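Local coordinates for proline dehydrogenase (Deinococcus radiodurans, PDB 4H6Q), which catalyses the FAD-dependent oxidation of L-proline to delta-1-pyrroline-5-carboxylate, passing the electrons to a quinone, in the first step of proline breakdown to glutamate, at residues A[190-195]-A[208-213]; A[168-173]-A[200-205]; A[226-231]-A[253-258]. All coordinates share one frame; numbering follows the deposited sequence.

Contact 1: A[190-195]-A[208-213]. With FAD (flavin-adenine dinucleotide), chain C.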
# COMPACT_ATOMS: atom_id res chain seq x y z
N MET A 190 0.20 8.31 -2.82
CA MET A 190 0.73 8.60 -4.15
C MET A 190 1.98 7.77 -4.37
O MET A 190 2.88 7.77 -3.51
CB MET A 190 1.07 10.07 -4.30
CG MET A 190 -0.12 11.01 -3.94
SD MET A 190 -1.64 10.52 -4.79
CE MET A 190 -2.74 11.75 -4.07
N VAL A 191 2.02 7.04 -5.51
CA VAL A 191 3.17 6.20 -5.86
C VAL A 191 3.51 6.52 -7.31
O VAL A 191 2.70 7.13 -8.02
CB VAL A 191 2.82 4.69 -5.74
CG1 VAL A 191 2.34 4.38 -4.32
CG2 VAL A 191 1.76 4.24 -6.75
N LYS A 192 4.69 6.10 -7.77
CA LYS A 192 5.04 6.23 -9.20
C LYS A 192 4.27 5.22 -10.05
O LYS A 192 3.63 5.61 -11.03
CB LYS A 192 6.57 6.15 -9.39
CG LYS A 192 7.30 7.33 -8.76
CD LYS A 192 8.79 7.35 -9.18
CE LYS A 192 9.53 8.41 -8.33
NZ LYS A 192 10.89 8.66 -8.95
N GLY A 193 4.34 3.94 -9.71
CA GLY A 193 3.63 2.90 -10.45
C GLY A 193 4.48 1.67 -10.66
O GLY A 193 5.61 1.79 -11.11
N ALA A 194 3.93 0.49 -10.33
CA ALA A 194 4.73 -0.74 -10.24
C ALA A 194 4.71 -1.63 -11.46
O ALA A 194 5.50 -2.57 -11.51
CB ALA A 194 4.32 -1.58 -9.03
N TYR A 195 3.83 -1.37 -12.42
CA TYR A 195 3.50 -2.36 -13.47
C TYR A 195 4.04 -1.95 -14.84
O TYR A 195 4.50 -0.82 -15.02
CB TYR A 195 1.97 -2.58 -13.51
CG TYR A 195 1.46 -3.11 -12.19
CD1 TYR A 195 1.46 -4.49 -11.91
CD2 TYR A 195 1.01 -2.25 -11.22
CE1 TYR A 195 1.01 -4.98 -10.68
CE2 TYR A 195 0.58 -2.73 -10.00
CZ TYR A 195 0.56 -4.08 -9.74
OH TYR A 195 0.13 -4.49 -8.50
N ASP A 208 8.47 12.97 -16.71
CA ASP A 208 7.03 13.22 -16.60
C ASP A 208 6.37 12.47 -15.43
O ASP A 208 5.51 13.00 -14.75
CB ASP A 208 6.26 12.95 -17.91
CG ASP A 208 6.64 13.90 -19.04
OD1 ASP A 208 6.91 15.10 -18.76
OD2 ASP A 208 6.68 13.46 -20.21
N VAL A 209 6.76 11.21 -15.24
CA VAL A 209 6.30 10.44 -14.08
C VAL A 209 6.63 11.19 -12.80
O VAL A 209 5.78 11.29 -11.89
CB VAL A 209 6.96 9.05 -14.04
CG1 VAL A 209 6.51 8.27 -12.78
CG2 VAL A 209 6.58 8.27 -15.29
N ASP A 210 7.85 11.71 -12.70
CA ASP A 210 8.30 12.39 -11.48
C ASP A 210 7.60 13.75 -11.27
O ASP A 210 7.29 14.12 -10.12
CB ASP A 210 9.82 12.59 -11.49
CG ASP A 210 10.58 11.28 -11.36
OD1 ASP A 210 9.94 10.23 -11.04
OD2 ASP A 210 11.83 11.30 -11.60
N GLN A 211 7.38 14.51 -12.34
CA GLN A 211 6.64 15.76 -12.23
C GLN A 211 5.19 15.52 -11.84
O GLN A 211 4.63 16.24 -11.00
CB GLN A 211 6.71 16.57 -13.51
CG GLN A 211 6.37 18.03 -13.24
CD GLN A 211 7.22 18.64 -12.06
OE1 GLN A 211 8.43 18.36 -11.89
NE2 GLN A 211 6.58 19.48 -11.27
N ASN A 212 4.59 14.50 -12.46
CA ASN A 212 3.18 14.20 -12.20
C ASN A 212 3.02 13.73 -10.75
O ASN A 212 1.98 13.98 -10.13
CB ASN A 212 2.63 13.16 -13.18
CG ASN A 212 1.14 13.22 -13.29
OD1 ASN A 212 0.57 14.31 -13.47
ND2 ASN A 212 0.47 12.07 -13.23
N TYR A 213 4.05 13.06 -10.22
CA TYR A 213 4.06 12.66 -8.82
C TYR A 213 3.93 13.87 -7.90
O TYR A 213 3.07 13.90 -6.97
CB TYR A 213 5.34 11.85 -8.51
CG TYR A 213 5.32 11.23 -7.13
CD1 TYR A 213 4.94 9.90 -6.95
CD2 TYR A 213 5.65 11.98 -5.98
CE1 TYR A 213 4.91 9.31 -5.68
CE2 TYR A 213 5.62 11.41 -4.73
CZ TYR A 213 5.24 10.10 -4.58
OH TYR A 213 5.17 9.56 -3.31
PA FAD C . 12.41 5.12 -8.16
O1A FAD C . 12.55 6.36 -9.04
O2A FAD C . 12.09 3.84 -8.82
O5B FAD C . 13.60 4.83 -7.29
C5B FAD C . 14.14 5.85 -6.46
C4B FAD C . 15.33 5.39 -5.65
O4B FAD C . 14.85 4.60 -4.59
C3B FAD C . 16.26 4.48 -6.38
O3B FAD C . 17.20 5.15 -7.21
C2B FAD C . 16.87 3.74 -5.26
O2B FAD C . 17.78 4.53 -4.53
C1B FAD C . 15.67 3.48 -4.40
N9A FAD C . 14.93 2.27 -4.76
C8A FAD C . 13.61 2.19 -5.19
N7A FAD C . 13.23 0.94 -5.43
C5A FAD C . 14.33 0.13 -5.12
C6A FAD C . 14.56 -1.23 -5.18
N6A FAD C . 13.55 -2.15 -5.58
N1A FAD C . 15.78 -1.68 -4.82
C2A FAD C . 16.76 -0.85 -4.42
N3A FAD C . 16.60 0.48 -4.36
C4A FAD C . 15.40 0.97 -4.69
N1 FAD C . 2.81 1.08 -6.91
C2 FAD C . 1.63 0.62 -7.38
O2 FAD C . 1.49 0.56 -8.68
N3 FAD C . 0.60 0.24 -6.56
C4 FAD C . 0.72 0.30 -5.18
O4 FAD C . -0.30 -0.10 -4.39
C4X FAD C . 1.98 0.79 -4.62
N5 FAD C . 2.16 0.87 -3.26
C5X FAD C . 3.36 1.38 -2.81
C6 FAD C . 3.57 1.49 -1.42
C7 FAD C . 4.78 2.03 -0.93
C7M FAD C . 5.01 2.15 0.57
C8 FAD C . 5.77 2.46 -1.86
C8M FAD C . 7.07 3.05 -1.38
C9 FAD C . 5.56 2.31 -3.24
C9A FAD C . 4.37 1.80 -3.71
N10 FAD C . 4.17 1.69 -5.10
C10 FAD C . 2.99 1.18 -5.56
C1' FAD C . 5.17 2.15 -6.06
C2' FAD C . 6.06 1.12 -6.67
O2' FAD C . 6.23 0.11 -5.68
C3' FAD C . 7.18 2.08 -7.14
O3' FAD C . 7.12 2.46 -8.48
C4' FAD C . 8.57 1.74 -6.77
O4' FAD C . 8.57 1.69 -5.39
C5' FAD C . 9.49 2.85 -7.28
O5' FAD C . 10.27 3.31 -6.22
P FAD C . 10.46 4.86 -5.91
O1P FAD C . 9.20 5.78 -5.86
O2P FAD C . 11.47 4.83 -4.73
O3P FAD C . 11.39 5.46 -7.09

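Contact 2: A[168-173]-A[200-205]. With FAD (flavin-adenine dinucleotide), chain C.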
# COMPACT_ATOMS: atom_id res chain seq x y z
N GLN A 168 -1.44 6.24 -9.02
CA GLN A 168 -0.10 6.04 -9.62
C GLN A 168 0.25 7.20 -10.54
O GLN A 168 -0.50 7.50 -11.53
CB GLN A 168 -0.04 4.72 -10.42
CG GLN A 168 -0.35 3.48 -9.60
CD GLN A 168 -1.11 2.44 -10.36
OE1 GLN A 168 -2.05 2.78 -11.09
NE2 GLN A 168 -0.79 1.18 -10.14
N SER A 169 1.37 7.87 -10.29
CA SER A 169 1.71 9.09 -11.06
C SER A 169 2.09 8.80 -12.50
O SER A 169 2.14 9.72 -13.33
CB SER A 169 2.83 9.90 -10.40
OG SER A 169 4.13 9.29 -10.61
N TYR A 170 2.40 7.55 -12.85
CA TYR A 170 2.74 7.28 -14.25
C TYR A 170 1.54 7.28 -15.17
O TYR A 170 1.71 7.34 -16.40
CB TYR A 170 3.64 6.04 -14.43
CG TYR A 170 3.10 4.64 -14.13
CD1 TYR A 170 3.96 3.54 -14.23
CD2 TYR A 170 1.80 4.39 -13.66
CE1 TYR A 170 3.54 2.22 -13.96
CE2 TYR A 170 1.37 3.08 -13.36
CZ TYR A 170 2.25 2.01 -13.49
OH TYR A 170 1.83 0.73 -13.18
N LEU A 171 0.31 7.24 -14.63
CA LEU A 171 -0.88 7.18 -15.51
C LEU A 171 -1.39 8.58 -15.87
O LEU A 171 -1.54 9.44 -15.00
CB LEU A 171 -2.04 6.42 -14.84
CG LEU A 171 -1.83 4.95 -14.49
CD1 LEU A 171 -3.17 4.31 -14.07
CD2 LEU A 171 -1.23 4.15 -15.63
N TYR A 172 -1.71 8.79 -17.15
CA TYR A 172 -2.29 10.04 -17.58
C TYR A 172 -3.59 10.37 -16.86
O TYR A 172 -3.88 11.56 -16.68
CB TYR A 172 -2.61 10.00 -19.08
CG TYR A 172 -1.44 9.64 -19.96
CD1 TYR A 172 -0.30 10.45 -20.03
CD2 TYR A 172 -1.50 8.53 -20.80
CE1 TYR A 172 0.76 10.12 -20.90
CE2 TYR A 172 -0.45 8.21 -21.64
CZ TYR A 172 0.67 9.01 -21.70
OH TYR A 172 1.72 8.68 -22.56
N ARG A 173 -4.35 9.35 -16.45
CA ARG A 173 -5.69 9.57 -15.87
C ARG A 173 -5.67 9.99 -14.40
O ARG A 173 -6.71 10.40 -13.85
CB ARG A 173 -6.52 8.29 -15.98
CG ARG A 173 -5.87 7.05 -15.29
CD ARG A 173 -6.84 5.85 -15.29
NE ARG A 173 -8.08 6.18 -14.57
CZ ARG A 173 -9.22 5.51 -14.70
NH1 ARG A 173 -9.31 4.46 -15.52
NH2 ARG A 173 -10.29 5.90 -14.02
N THR A 200 0.19 4.44 -24.37
CA THR A 200 -1.19 4.95 -24.45
C THR A 200 -1.82 5.16 -23.07
O THR A 200 -2.85 5.81 -22.96
CB THR A 200 -2.07 4.01 -25.25
OG1 THR A 200 -1.98 2.71 -24.66
CG2 THR A 200 -1.62 3.94 -26.75
N VAL A 201 -1.18 4.61 -22.04
CA VAL A 201 -1.74 4.57 -20.66
C VAL A 201 -0.87 5.33 -19.70
O VAL A 201 -1.37 5.99 -18.76
CB VAL A 201 -1.83 3.05 -20.21
CG1 VAL A 201 -1.97 2.83 -18.76
CG2 VAL A 201 -2.91 2.27 -21.08
N ALA A 202 0.44 5.20 -19.87
CA ALA A 202 1.43 5.73 -18.95
C ALA A 202 2.49 6.55 -19.62
O ALA A 202 2.95 6.20 -20.70
CB ALA A 202 2.08 4.61 -18.20
N TYR A 203 2.92 7.62 -18.96
CA TYR A 203 4.01 8.48 -19.46
C TYR A 203 5.30 7.67 -19.68
O TYR A 203 5.80 7.05 -18.74
CB TYR A 203 4.35 9.54 -18.40
CG TYR A 203 3.33 10.61 -18.18
CD1 TYR A 203 3.20 11.64 -19.10
CD2 TYR A 203 2.53 10.62 -17.03
CE1 TYR A 203 2.29 12.66 -18.90
CE2 TYR A 203 1.58 11.65 -16.84
CZ TYR A 203 1.47 12.65 -17.80
OH TYR A 203 0.55 13.67 -17.61
N PRO A 204 5.86 7.69 -20.90
CA PRO A 204 7.10 6.93 -21.07
C PRO A 204 8.31 7.60 -20.47
O PRO A 204 9.29 6.91 -20.13
CB PRO A 204 7.29 6.90 -22.59
CG PRO A 204 6.00 7.17 -23.15
CD PRO A 204 5.18 7.95 -22.18
N ASP A 205 8.30 8.92 -20.37
CA ASP A 205 9.47 9.64 -19.86
C ASP A 205 9.40 9.73 -18.33
O ASP A 205 8.42 10.22 -17.75
CB ASP A 205 9.51 11.05 -20.45
CG ASP A 205 10.86 11.73 -20.28
OD1 ASP A 205 11.53 11.56 -19.25
OD2 ASP A 205 11.25 12.48 -21.19
PA FAD C . 12.41 5.12 -8.16
O1A FAD C . 12.55 6.36 -9.04
O2A FAD C . 12.09 3.84 -8.82
O5B FAD C . 13.60 4.83 -7.29
C5B FAD C . 14.14 5.85 -6.46
C4B FAD C . 15.33 5.39 -5.65
O4B FAD C . 14.85 4.60 -4.59
C3B FAD C . 16.26 4.48 -6.38
O3B FAD C . 17.20 5.15 -7.21
C2B FAD C . 16.87 3.74 -5.26
O2B FAD C . 17.78 4.53 -4.53
C1B FAD C . 15.67 3.48 -4.40
N9A FAD C . 14.93 2.27 -4.76
C8A FAD C . 13.61 2.19 -5.19
N7A FAD C . 13.23 0.94 -5.43
C5A FAD C . 14.33 0.13 -5.12
C6A FAD C . 14.56 -1.23 -5.18
N6A FAD C . 13.55 -2.15 -5.58
N1A FAD C . 15.78 -1.68 -4.82
C2A FAD C . 16.76 -0.85 -4.42
N3A FAD C . 16.60 0.48 -4.36
C4A FAD C . 15.40 0.97 -4.69
N1 FAD C . 2.81 1.08 -6.91
C2 FAD C . 1.63 0.62 -7.38
O2 FAD C . 1.49 0.56 -8.68
N3 FAD C . 0.60 0.24 -6.56
C4 FAD C . 0.72 0.30 -5.18
O4 FAD C . -0.30 -0.10 -4.39
C4X FAD C . 1.98 0.79 -4.62
N5 FAD C . 2.16 0.87 -3.26
C5X FAD C . 3.36 1.38 -2.81
C6 FAD C . 3.57 1.49 -1.42
C7 FAD C . 4.78 2.03 -0.93
C7M FAD C . 5.01 2.15 0.57
C8 FAD C . 5.77 2.46 -1.86
C8M FAD C . 7.07 3.05 -1.38
C9 FAD C . 5.56 2.31 -3.24
C9A FAD C . 4.37 1.80 -3.71
N10 FAD C . 4.17 1.69 -5.10
C10 FAD C . 2.99 1.18 -5.56
C1' FAD C . 5.17 2.15 -6.06
C2' FAD C . 6.06 1.12 -6.67
O2' FAD C . 6.23 0.11 -5.68
C3' FAD C . 7.18 2.08 -7.14
O3' FAD C . 7.12 2.46 -8.48
C4' FAD C . 8.57 1.74 -6.77
O4' FAD C . 8.57 1.69 -5.39
C5' FAD C . 9.49 2.85 -7.28
O5' FAD C . 10.27 3.31 -6.22
P FAD C . 10.46 4.86 -5.91
O1P FAD C . 9.20 5.78 -5.86
O2P FAD C . 11.47 4.83 -4.73
O3P FAD C . 11.39 5.46 -7.09
O HOH W 1 -4.01 6.66 -18.04

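Contact 3: A[226-231]-A[253-258]. With FAD (flavin-adenine dinucleotide), chain C.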
# COMPACT_ATOMS: atom_id res chain seq x y z
N TYR A 226 -5.62 13.72 3.66
CA TYR A 226 -4.46 13.03 4.20
C TYR A 226 -3.71 12.33 3.05
O TYR A 226 -4.32 11.65 2.20
CB TYR A 226 -4.89 12.04 5.31
CG TYR A 226 -3.69 11.61 6.13
CD1 TYR A 226 -3.38 12.33 7.27
CD2 TYR A 226 -2.83 10.58 5.72
CE1 TYR A 226 -2.28 12.02 8.02
CE2 TYR A 226 -1.69 10.25 6.47
CZ TYR A 226 -1.42 10.98 7.63
OH TYR A 226 -0.32 10.67 8.41
N THR A 227 -2.40 12.57 2.98
CA THR A 227 -1.61 12.14 1.83
C THR A 227 -0.49 11.25 2.31
O THR A 227 0.23 11.63 3.25
CB THR A 227 -1.02 13.38 1.12
OG1 THR A 227 -2.10 14.26 0.75
CG2 THR A 227 -0.31 13.01 -0.12
N ASN A 228 -0.31 10.10 1.66
CA ASN A 228 0.83 9.23 1.96
C ASN A 228 1.83 9.37 0.81
O ASN A 228 1.50 9.02 -0.34
CB ASN A 228 0.40 7.76 2.17
CG ASN A 228 -0.79 7.65 3.08
OD1 ASN A 228 -0.71 8.04 4.26
ND2 ASN A 228 -1.92 7.15 2.55
N VAL A 229 3.00 9.90 1.12
CA VAL A 229 4.01 10.18 0.10
C VAL A 229 4.92 8.94 0.02
O VAL A 229 5.91 8.83 0.76
CB VAL A 229 4.80 11.46 0.45
CG1 VAL A 229 5.84 11.79 -0.62
CG2 VAL A 229 3.82 12.64 0.60
N ALA A 230 4.50 7.98 -0.81
CA ALA A 230 5.15 6.66 -0.88
C ALA A 230 6.20 6.65 -1.97
O ALA A 230 5.87 6.47 -3.16
CB ALA A 230 4.10 5.58 -1.13
N THR A 231 7.45 6.86 -1.59
CA THR A 231 8.57 6.87 -2.52
C THR A 231 9.87 6.77 -1.76
O THR A 231 9.93 7.13 -0.56
CB THR A 231 8.57 8.16 -3.40
OG1 THR A 231 9.61 8.08 -4.39
CG2 THR A 231 8.82 9.46 -2.57
N ALA A 253 -0.25 16.00 9.19
CA ALA A 253 -1.26 16.00 8.11
C ALA A 253 -0.91 15.09 6.93
O ALA A 253 -1.66 15.05 5.94
CB ALA A 253 -1.45 17.43 7.62
N PHE A 254 0.21 14.38 7.03
CA PHE A 254 0.66 13.53 5.91
C PHE A 254 1.74 12.65 6.46
O PHE A 254 2.24 12.90 7.57
CB PHE A 254 1.22 14.37 4.74
CG PHE A 254 2.51 15.00 5.04
CD1 PHE A 254 3.70 14.41 4.65
CD2 PHE A 254 2.57 16.18 5.81
CE1 PHE A 254 4.95 14.99 4.99
CE2 PHE A 254 3.79 16.75 6.15
CZ PHE A 254 4.96 16.19 5.74
N GLU A 255 2.15 11.63 5.71
CA GLU A 255 3.27 10.78 6.14
C GLU A 255 4.03 10.35 4.90
O GLU A 255 3.47 10.28 3.78
CB GLU A 255 2.82 9.57 6.93
CG GLU A 255 1.93 8.57 6.14
CD GLU A 255 1.15 7.67 7.05
OE1 GLU A 255 1.05 6.44 6.78
OE2 GLU A 255 0.58 8.18 8.07
N PHE A 256 5.32 10.08 5.12
CA PHE A 256 6.13 9.39 4.11
C PHE A 256 5.93 7.90 4.29
O PHE A 256 5.74 7.40 5.41
CB PHE A 256 7.62 9.74 4.28
CG PHE A 256 7.93 11.16 3.93
CD1 PHE A 256 7.90 11.59 2.60
CD2 PHE A 256 8.14 12.10 4.94
CE1 PHE A 256 8.18 12.91 2.28
CE2 PHE A 256 8.42 13.39 4.64
CZ PHE A 256 8.43 13.83 3.30
N GLN A 257 6.00 7.16 3.17
CA GLN A 257 5.94 5.70 3.22
C GLN A 257 7.00 5.09 2.35
O GLN A 257 7.35 5.64 1.30
CB GLN A 257 4.57 5.16 2.76
CG GLN A 257 3.41 5.59 3.69
CD GLN A 257 2.10 4.89 3.35
OE1 GLN A 257 1.99 4.24 2.31
NE2 GLN A 257 1.09 5.05 4.21
N MET A 258 7.57 3.95 2.81
CA MET A 258 8.65 3.25 2.09
C MET A 258 8.37 1.76 2.19
O MET A 258 7.66 1.30 3.12
CB MET A 258 10.00 3.50 2.79
CG MET A 258 10.56 4.88 2.52
SD MET A 258 10.00 6.07 3.71
CE MET A 258 10.60 7.55 2.85
PA FAD C . 12.41 5.12 -8.16
O1A FAD C . 12.55 6.36 -9.04
O2A FAD C . 12.09 3.84 -8.82
O5B FAD C . 13.60 4.83 -7.29
C5B FAD C . 14.14 5.85 -6.46
C4B FAD C . 15.33 5.39 -5.65
O4B FAD C . 14.85 4.60 -4.59
C3B FAD C . 16.26 4.48 -6.38
O3B FAD C . 17.20 5.15 -7.21
C2B FAD C . 16.87 3.74 -5.26
O2B FAD C . 17.78 4.53 -4.53
C1B FAD C . 15.67 3.48 -4.40
N9A FAD C . 14.93 2.27 -4.76
C8A FAD C . 13.61 2.19 -5.19
N7A FAD C . 13.23 0.94 -5.43
C5A FAD C . 14.33 0.13 -5.12
C6A FAD C . 14.56 -1.23 -5.18
N6A FAD C . 13.55 -2.15 -5.58
N1A FAD C . 15.78 -1.68 -4.82
C2A FAD C . 16.76 -0.85 -4.42
N3A FAD C . 16.60 0.48 -4.36
C4A FAD C . 15.40 0.97 -4.69
N1 FAD C . 2.81 1.08 -6.91
C2 FAD C . 1.63 0.62 -7.38
O2 FAD C . 1.49 0.56 -8.68
N3 FAD C . 0.60 0.24 -6.56
C4 FAD C . 0.72 0.30 -5.18
O4 FAD C . -0.30 -0.10 -4.39
C4X FAD C . 1.98 0.79 -4.62
N5 FAD C . 2.16 0.87 -3.26
C5X FAD C . 3.36 1.38 -2.81
C6 FAD C . 3.57 1.49 -1.42
C7 FAD C . 4.78 2.03 -0.93
C7M FAD C . 5.01 2.15 0.57
C8 FAD C . 5.77 2.46 -1.86
C8M FAD C . 7.07 3.05 -1.38
C9 FAD C . 5.56 2.31 -3.24
C9A FAD C . 4.37 1.80 -3.71
N10 FAD C . 4.17 1.69 -5.10
C10 FAD C . 2.99 1.18 -5.56
C1' FAD C . 5.17 2.15 -6.06
C2' FAD C . 6.06 1.12 -6.67
O2' FAD C . 6.23 0.11 -5.68
C3' FAD C . 7.18 2.08 -7.14
O3' FAD C . 7.12 2.46 -8.48
C4' FAD C . 8.57 1.74 -6.77
O4' FAD C . 8.57 1.69 -5.39
C5' FAD C . 9.49 2.85 -7.28
O5' FAD C . 10.27 3.31 -6.22
P FAD C . 10.46 4.86 -5.91
O1P FAD C . 9.20 5.78 -5.86
O2P FAD C . 11.47 4.83 -4.73
O3P FAD C . 11.39 5.46 -7.09

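Contact 1: A[190-195]-A[208-213]
Lys192 and Asp210 form a salt bridge between the loop just after strand 188-191 and helix 206-222. The strand belongs to the beta8-alpha8 barrel and leads on to that helix in a beta-alpha-beta unit. Lys192 runs between this helix and FAD. Its CB lies 4.0 Å from Val209 CG1 and also meets O3' of the ribityl chain. CG comes 3.9 Å from Tyr213 CD1, with the lysine chain crossing the tyrosine at about a right angle. Beyond CG the chain is extended. CD and CE pass along phosphate oxygen O1P, and CE is 3.3 Å from Asp210 OD1. At the tip, NZ donates to Asp210 OD1 at 2.8 Å, reaching it from above the carboxylate plane, 43° out of it. NZ also donates to FAD O1A at 2.8 Å. Asp233 is a further salt-bridge partner. One ammonium group thus ties two carboxylates to the pyrophosphate, and this surrounding probably favours its charged form.

Tyr213 packs between helix and strand. Its CG stands anti to the backbone N (chi1 -171°), which sends the ring toward the strand. The ring edge meets the backbone there, with CE1 3.5 Å from Val191 C. Met190 CB packs against the same CE1.

Val191 points away from the helix, to the flavin. Its CG1 touches N10, and its CG2 is 3.3 Å from FAD N1. Past Gly193, the backbone N of Ala194 donates to flavin O2 at 2.9 Å.

Contact 2: A[168-173]-A[200-205]
Leu171 and Ala202 make a single beta bridge between two loops at the C-terminal end of the barrel strands, the end that carries the FAD site. Their CA atoms are 4.4 Å apart. Two backbone bonds flank the bridge. Tyr203 N donates to Tyr170 O at 2.8 Å, nearly along the C=O axis. Tyr172 N donates to Val201 O at 3.2 Å, tilted from the carbonyl plane. A water takes a bond from Arg173 N and gives one to the same Val201 O.

Tyr172 and Tyr203 form a T-shaped pair. The edge of Tyr172 points at the face of Tyr203, with ring centroids 4.6 Å apart and planes at 69°. Tyr172 CD1 sits over the centre of the Tyr203 ring. One face of Tyr172 lies against Ala202 CA, and its OH is hydrogen-bonded to Ala199 O. Leu171 and Val201 run side by side in tight contact, CD2 to CG1 3.5 Å. Ala202 CB lies over one face of the Tyr170 ring, 4.2 Å from CG.

Gln168 NE2 reaches flavin O2 at 2.8 Å in an almost straight bond, where the turn from Gln168 to Leu171 begins. The first loop leads from strand 163-168 to helix 174-180. The second leads into helix 206-222. Ser169 of the first loop binds Val209 O of that helix through OG, while Leu171 packs on Val144 of helix 144-158.

Contact 3: A[226-231]-A[253-258]
Strands 227-230 and 254-258 lie side by side in the parallel sheet of the beta8-alpha8 barrel, pairing Asn228 with Glu255, Val229 with Phe256 and Ala230 with Gln257. Val229 is held at both ends: its N donates to Glu255 O at 2.7 Å, and its O accepts from Gln257 N at 2.9 Å. Glu255 N donates to Thr227 O.

Polar side chains form a chain on one face. Tyr226 OH donates to Glu255 OE2 at 2.7 Å, with ring and carboxylate planes 88° apart. The hydroxyl is also hydrogen-bonded to Arg276 NH1. A phenylalanine in place of Tyr226 would probably leave Glu255 OE2 and Arg276 NH1 without this partner. Glu255 OE1 accepts from Gln257 NE2 at 2.9 Å and is bridged to Arg278. The amides of Asn228 and Gln257 stack, planes 14° apart. Asn228 ND2 is hydrogen-bonded to Asn187 OD1. Gln257 OE1 binds and probably helps to place Arg189, which binds FAD and is probably an active-site residue.

On the other face Val229 CB meets Phe256 CD1 at 3.8 Å. Phe254 CA makes a CH-pi contact over the Tyr226 ring face.

At FAD, Ala230 CB is 3.6 Å from C8, Gln257 CB lies by the methyl C7M, and Thr231 OG1 donates to O1P at 2.8 Å. Strand 188-191 flanks the pair beside 227-230. Helices 206-222 and 234-246 pack on the Val229 and Phe256 face.

Overall arrangement
All three contacts touch FAD, and their reaches overlap: contacts 1 and 2 share flavin O2, and contacts 1 and 3 meet at O1P. Contact 3 also reaches the dimethylbenzene end of the flavin. Contact 1 is the middle piece. Its centre is about 8 Å from that of contact 2 and about 14 Å from that of contact 3. Val191 O and Ser169 N, 2.7 Å apart, probably bond contacts 1 and 2. Met190 N and Asn228 O, 2.9 Å apart, probably join contacts 1 and 3. Contacts 2 and 3 do not touch. The bound proline analogue, tetrahydrofuran-2-carboxylic acid, lies about 7 Å from the Val191 side chain and about 8 Å from that of Ala230.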